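PDB 1G61: translation initiation factor 6 from Methanocaldococcus jannaschii, which binds the 50S ribosomal subunit and prevents it from joining the 30S subunit to form the 70S initiation complex. Local coordinates for residues 45-57 / 73-87. Residues are numbered along the deposited sequence; the frame is centred on the assembly and turned at random.
Sequences ETKCLQTNIGGSS and PKIVEDEELDRIKNF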
loop_
_atom_site.group_PDB
_atom_site.type_symbol
_atom_site.label_atom_id
_atom_site.label_comp_id
_atom_site.label_asym_id
_atom_site.label_seq_id
_atom_site.Cartn_x
_atom_site.Cartn_y
_atom_site.Cartn_z
ATOM N N GLU A 45 -9.608 5.912 9.351
ATOM C CA GLU A 45 -10.088 5.332 10.638
ATOM C C GLU A 45 -9.049 4.340 11.148
ATOM O O GLU A 45 -9.368 3.209 11.461
ATOM C CB GLU A 45 -11.465 4.678 10.416
ATOM C CG GLU A 45 -12.490 5.681 9.923
ATOM C CD GLU A 45 -13.882 5.136 9.738
ATOM O OE1 GLU A 45 -14.272 4.205 10.489
ATOM O OE2 GLU A 45 -14.562 5.667 8.823
ATOM N N THR A 46 -7.791 4.751 11.256
ATOM C CA THR A 46 -6.698 3.865 11.636
ATOM C C THR A 46 -5.885 4.461 12.789
ATOM O O THR A 46 -6.033 5.667 13.049
ATOM C CB THR A 46 -5.697 3.672 10.472
ATOM O OG1 THR A 46 -5.378 4.981 10.001
ATOM C CG2 THR A 46 -6.310 2.849 9.356
ATOM N N LYS A 47 -5.044 3.675 13.414
ATOM C CA LYS A 47 -3.985 4.078 14.314
ATOM C C LYS A 47 -2.734 4.360 13.468
ATOM O O LYS A 47 -2.334 3.516 12.663
ATOM C CB LYS A 47 -3.724 3.032 15.394
ATOM C CG LYS A 47 -4.897 2.848 16.358
ATOM C CD LYS A 47 -4.953 3.974 17.388
ATOM C CE LYS A 47 -6.066 3.771 18.422
ATOM N NZ LYS A 47 -5.993 4.806 19.499
ATOM N N CYS A 48 -2.161 5.529 13.643
ATOM C CA CYS A 48 -1.077 5.991 12.795
ATOM C C CYS A 48 0.238 5.960 13.554
ATOM O O CYS A 48 0.302 6.421 14.693
ATOM C CB CYS A 48 -1.343 7.410 12.320
ATOM S SG CYS A 48 -2.645 7.519 11.090
ATOM N N LEU A 49 1.251 5.432 12.918
ATOM C CA LEU A 49 2.616 5.469 13.436
ATOM C C LEU A 49 3.512 6.250 12.481
ATOM O O LEU A 49 3.544 5.913 11.273
ATOM C CB LEU A 49 3.194 4.046 13.555
ATOM C CG LEU A 49 4.680 4.003 13.928
ATOM C CD1 LEU A 49 4.919 4.582 15.326
ATOM C CD2 LEU A 49 5.227 2.574 13.828
ATOM N N GLN A 50 4.230 7.243 12.996
ATOM C CA GLN A 50 5.267 7.907 12.212
ATOM C C GLN A 50 6.587 7.215 12.495
ATOM O O GLN A 50 7.003 7.095 13.643
ATOM C CB GLN A 50 5.375 9.390 12.606
ATOM C CG GLN A 50 4.115 10.148 12.134
ATOM C CD GLN A 50 4.231 11.637 12.414
ATOM O OE1 GLN A 50 4.782 12.394 11.569
ATOM N NE2 GLN A 50 3.761 12.078 13.552
ATOM N N THR A 51 7.264 6.735 11.439
ATOM C CA THR A 51 8.513 6.005 11.592
ATOM C C THR A 51 9.327 6.136 10.316
ATOM O O THR A 51 8.793 6.280 9.217
ATOM C CB THR A 51 8.249 4.532 11.956
ATOM O OG1 THR A 51 9.505 3.890 12.280
ATOM C CG2 THR A 51 7.641 3.719 10.817
ATOM N N ASN A 52 10.651 6.045 10.438
ATOM C CA ASN A 52 11.517 5.755 9.324
ATOM C C ASN A 52 11.567 4.253 9.072
ATOM O O ASN A 52 11.278 3.460 9.990
ATOM C CB ASN A 52 12.955 6.203 9.632
ATOM C CG ASN A 52 13.174 7.712 9.661
ATOM O OD1 ASN A 52 12.430 8.482 9.073
ATOM N ND2 ASN A 52 14.236 8.085 10.372
ATOM N N ILE A 53 11.986 3.865 7.872
ATOM C CA ILE A 53 12.380 2.479 7.567
ATOM C C ILE A 53 13.730 2.528 6.819
ATOM O O ILE A 53 13.779 3.199 5.802
ATOM C CB ILE A 53 11.355 1.654 6.783
ATOM C CG1 ILE A 53 10.039 1.551 7.589
ATOM C CG2 ILE A 53 11.905 0.272 6.412
ATOM C CD1 ILE A 53 8.898 0.814 6.911
ATOM N N GLY A 54 14.768 1.883 7.348
ATOM C CA GLY A 54 16.078 1.950 6.715
ATOM C C GLY A 54 16.637 3.356 6.785
ATOM O O GLY A 54 17.535 3.721 6.002
ATOM N N GLY A 55 16.193 4.203 7.706
ATOM C CA GLY A 55 16.673 5.556 7.835
ATOM C C GLY A 55 15.875 6.520 7.000
ATOM O O GLY A 55 16.164 7.731 7.067
ATOM N N SER A 56 14.942 6.028 6.223
ATOM C CA SER A 56 14.231 6.643 5.139
ATOM C C SER A 56 12.789 6.985 5.464
ATOM O O SER A 56 12.154 6.259 6.217
ATOM C CB SER A 56 14.297 5.650 3.933
ATOM O OG SER A 56 13.574 6.116 2.847
ATOM N N SER A 57 12.214 8.005 4.854
ATOM C CA SER A 57 10.784 8.296 4.897
ATOM C C SER A 57 9.973 7.617 3.804
ATOM O O SER A 57 8.758 7.857 3.727
ATOM C CB SER A 57 10.522 9.820 4.924
ATOM O OG SER A 57 11.313 10.383 3.875
ATOM N N PRO A 73 12.101 -4.544 4.882
ATOM C CA PRO A 73 13.305 -4.877 4.126
ATOM C C PRO A 73 14.482 -5.097 5.060
ATOM O O PRO A 73 14.476 -4.747 6.266
ATOM C CB PRO A 73 13.493 -3.608 3.268
ATOM C CG PRO A 73 13.077 -2.491 4.193
ATOM C CD PRO A 73 11.838 -3.081 4.871
ATOM N N LYS A 74 15.563 -5.679 4.467
ATOM C CA LYS A 74 16.711 -6.046 5.286
ATOM C C LYS A 74 17.400 -4.825 5.887
ATOM O O LYS A 74 18.186 -4.981 6.833
ATOM C CB LYS A 74 17.707 -6.882 4.461
ATOM C CG LYS A 74 18.327 -6.099 3.300
ATOM C CD LYS A 74 19.222 -7.008 2.465
ATOM C CE LYS A 74 19.745 -6.277 1.236
ATOM N NZ LYS A 74 20.955 -6.937 0.667
ATOM N N ILE A 75 17.171 -3.638 5.344
ATOM C CA ILE A 75 17.827 -2.423 5.829
ATOM C C ILE A 75 17.102 -1.857 7.035
ATOM O O ILE A 75 17.539 -0.817 7.554
ATOM C CB ILE A 75 17.919 -1.384 4.682
ATOM C CG1 ILE A 75 16.562 -0.988 4.075
ATOM C CG2 ILE A 75 18.907 -1.798 3.593
ATOM C CD1 ILE A 75 16.659 0.196 3.107
ATOM N N VAL A 76 15.985 -2.459 7.506
ATOM C CA VAL A 76 15.328 -1.872 8.674
ATOM C C VAL A 76 16.313 -1.862 9.831
ATOM O O VAL A 76 17.076 -2.807 10.044
ATOM C CB VAL A 76 13.998 -2.613 8.969
ATOM C CG1 VAL A 76 14.269 -4.043 9.468
ATOM C CG2 VAL A 76 13.164 -1.848 9.971
ATOM N N GLU A 77 16.314 -0.782 10.600
ATOM C CA GLU A 77 17.271 -0.608 11.684
ATOM C C GLU A 77 16.710 -1.118 12.988
ATOM O O GLU A 77 15.484 -1.132 13.159
ATOM C CB GLU A 77 17.652 0.896 11.769
ATOM C CG GLU A 77 18.248 1.286 10.406
ATOM C CD GLU A 77 18.666 2.720 10.253
ATOM O OE1 GLU A 77 18.615 3.510 11.220
ATOM O OE2 GLU A 77 19.095 3.179 9.166
ATOM N N ASP A 78 17.540 -1.561 13.924
ATOM C CA ASP A 78 17.026 -2.099 15.177
ATOM C C ASP A 78 16.115 -1.140 15.895
ATOM O O ASP A 78 15.083 -1.561 16.437
ATOM C CB ASP A 78 18.217 -2.471 16.079
ATOM C CG ASP A 78 18.981 -3.692 15.616
ATOM O OD1 ASP A 78 18.539 -4.401 14.690
ATOM O OD2 ASP A 78 20.051 -3.945 16.195
ATOM N N GLU A 79 16.421 0.141 15.946
ATOM C CA GLU A 79 15.570 1.104 16.667
ATOM C C GLU A 79 14.242 1.231 15.946
ATOM O O GLU A 79 13.228 1.415 16.621
ATOM C CB GLU A 79 16.261 2.468 16.791
ATOM C CG GLU A 79 15.720 3.433 17.832
ATOM C CD GLU A 79 16.593 4.639 18.138
ATOM O OE1 GLU A 79 16.206 5.799 17.828
ATOM O OE2 GLU A 79 17.701 4.519 18.722
ATOM N N GLU A 80 14.257 1.141 14.616
ATOM C CA GLU A 80 12.987 1.225 13.866
ATOM C C GLU A 80 12.111 0.019 14.137
ATOM O O GLU A 80 10.914 0.137 14.340
ATOM C CB GLU A 80 13.280 1.360 12.368
ATOM C CG GLU A 80 14.055 2.635 12.009
ATOM C CD GLU A 80 14.594 2.536 10.599
ATOM O OE1 GLU A 80 14.698 1.447 9.991
ATOM O OE2 GLU A 80 14.940 3.601 10.050
ATOM N N LEU A 81 12.711 -1.172 14.134
ATOM C CA LEU A 81 11.993 -2.389 14.437
ATOM C C LEU A 81 11.401 -2.310 15.842
ATOM O O LEU A 81 10.244 -2.625 16.057
ATOM C CB LEU A 81 12.962 -3.580 14.326
ATOM C CG LEU A 81 12.334 -4.964 14.270
ATOM C CD1 LEU A 81 11.363 -5.072 13.077
ATOM C CD2 LEU A 81 13.430 -6.003 14.154
ATOM N N ASP A 82 12.204 -1.865 16.808
ATOM C CA ASP A 82 11.735 -1.694 18.151
ATOM C C ASP A 82 10.529 -0.735 18.224
ATOM O O ASP A 82 9.524 -1.031 18.923
ATOM C CB ASP A 82 12.822 -1.180 19.094
ATOM C CG ASP A 82 13.895 -2.198 19.393
ATOM O OD1 ASP A 82 14.897 -1.811 20.044
ATOM O OD2 ASP A 82 13.778 -3.379 19.028
ATOM N N ARG A 83 10.603 0.395 17.561
ATOM C CA ARG A 83 9.571 1.412 17.514
ATOM C C ARG A 83 8.283 0.807 16.943
ATOM O O ARG A 83 7.175 1.020 17.471
ATOM C CB ARG A 83 9.982 2.621 16.661
ATOM C CG ARG A 83 8.885 3.678 16.527
ATOM C CD ARG A 83 9.437 4.971 15.936
ATOM N NE ARG A 83 8.380 5.955 15.800
ATOM C CZ ARG A 83 7.778 6.629 16.812
ATOM N NH1 ARG A 83 8.131 6.454 18.073
ATOM N NH2 ARG A 83 6.794 7.482 16.500
ATOM N N ILE A 84 8.427 0.090 15.839
ATOM C CA ILE A 84 7.239 -0.521 15.214
ATOM C C ILE A 84 6.630 -1.588 16.101
ATOM O O ILE A 84 5.400 -1.586 16.306
ATOM C CB ILE A 84 7.635 -1.106 13.844
ATOM C CG1 ILE A 84 8.008 -0.003 12.854
ATOM C CG2 ILE A 84 6.520 -1.994 13.278
ATOM C CD1 ILE A 84 8.730 -0.480 11.605
ATOM N N LYS A 85 7.409 -2.487 16.661
ATOM C CA LYS A 85 6.838 -3.533 17.518
ATOM C C LYS A 85 6.224 -2.906 18.762
ATOM O O LYS A 85 5.183 -3.409 19.231
ATOM C CB LYS A 85 7.931 -4.569 17.868
ATOM C CG LYS A 85 8.354 -5.379 16.626
ATOM C CD LYS A 85 9.300 -6.508 17.000
ATOM C CE LYS A 85 9.412 -7.382 15.738
ATOM N NZ LYS A 85 10.218 -8.583 16.032
ATOM N N ASN A 86 6.809 -1.846 19.303
ATOM C CA ASN A 86 6.221 -1.208 20.486
ATOM C C ASN A 86 4.856 -0.618 20.136
ATOM O O ASN A 86 3.894 -0.765 20.923
ATOM C CB ASN A 86 7.184 -0.137 21.042
ATOM C CG ASN A 86 6.522 0.602 22.189
ATOM O OD1 ASN A 86 6.055 1.740 22.005
ATOM N ND2 ASN A 86 6.507 -0.039 23.320
ATOM N N PHE A 87 4.732 0.037 18.994
ATOM C CA PHE A 87 3.447 0.586 18.543
ATOM C C PHE A 87 2.418 -0.513 18.393
ATOM O O PHE A 87 1.257 -0.392 18.815
ATOM C CB PHE A 87 3.712 1.282 17.198
ATOM C CG PHE A 87 2.448 1.558 16.379
ATOM C CD1 PHE A 87 1.615 2.625 16.699
ATOM C CD2 PHE A 87 2.071 0.768 15.319
ATOM C CE1 PHE A 87 0.468 2.875 15.953
ATOM C CE2 PHE A 87 0.935 0.989 14.548
ATOM C CZ PHE A 87 0.112 2.056 14.872
HETATM O O HOH W 1 15.754 5.765 11.467
#
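Glu80 OE1 accepts two backbone N-H groups, one from each segment. Gly54 N reaches across the contact on the syn side, 2.7 Å from Glu80 OE1. Glu77 N comes from above the carboxylate plane, 2.8 Å from Glu80 OE1. The other oxygen, Glu80 OE2, uses its syn lone pair for Gly55 N, again at 2.7 Å. A water also donates to OE2 and accepts from Asn52 ND2. The carboxylate thus ties the type I' turn 53-56 to the start of helix 78-90. Glu77 is the N-cap of that helix, and Glu80, three residues on, accepts the N-cap N-H with its side chain. The nearby helix N-terminus would probably favour the ionised form of Glu80. A glutamine here would probably leave one of the two glycine N-H groups without its acceptor, since an amide nitrogen replaces one oxygen. Gly54, with positive phi, also turns its CA toward Ile75 O, a CA-H...O contact.

In the pentein fold of eIF-6, a ring of pseudo-symmetric alpha/beta subdomains, helix segment 78-87 runs nearly antiparallel to strand 47-50 (165°). This strand pairs in parallel with strand 25-28. Near the strand's end, Arg83 meets Gln50 O side-on with NE (2.8 Å) and NH2 (2.9 Å). The carbonyl lies in the guanidinium plane, and Leu49 CD1 covers one face of that group. Arg83 gets there with CG anti to the backbone N (chi1 177°) and the chain extended to NE. One turn further along the helix, Leu49 CB sits 3.6 Å above the centroid of the Phe87 ring, a CH-pi contact. Lys47 O lies at the ring edge, 3.6 Å from Phe87 CZ. Leu49 CD2 reaches on to Ile84 CG1, and Ile84 in turn packs on Leu70 and Leu72 of strand 69-73.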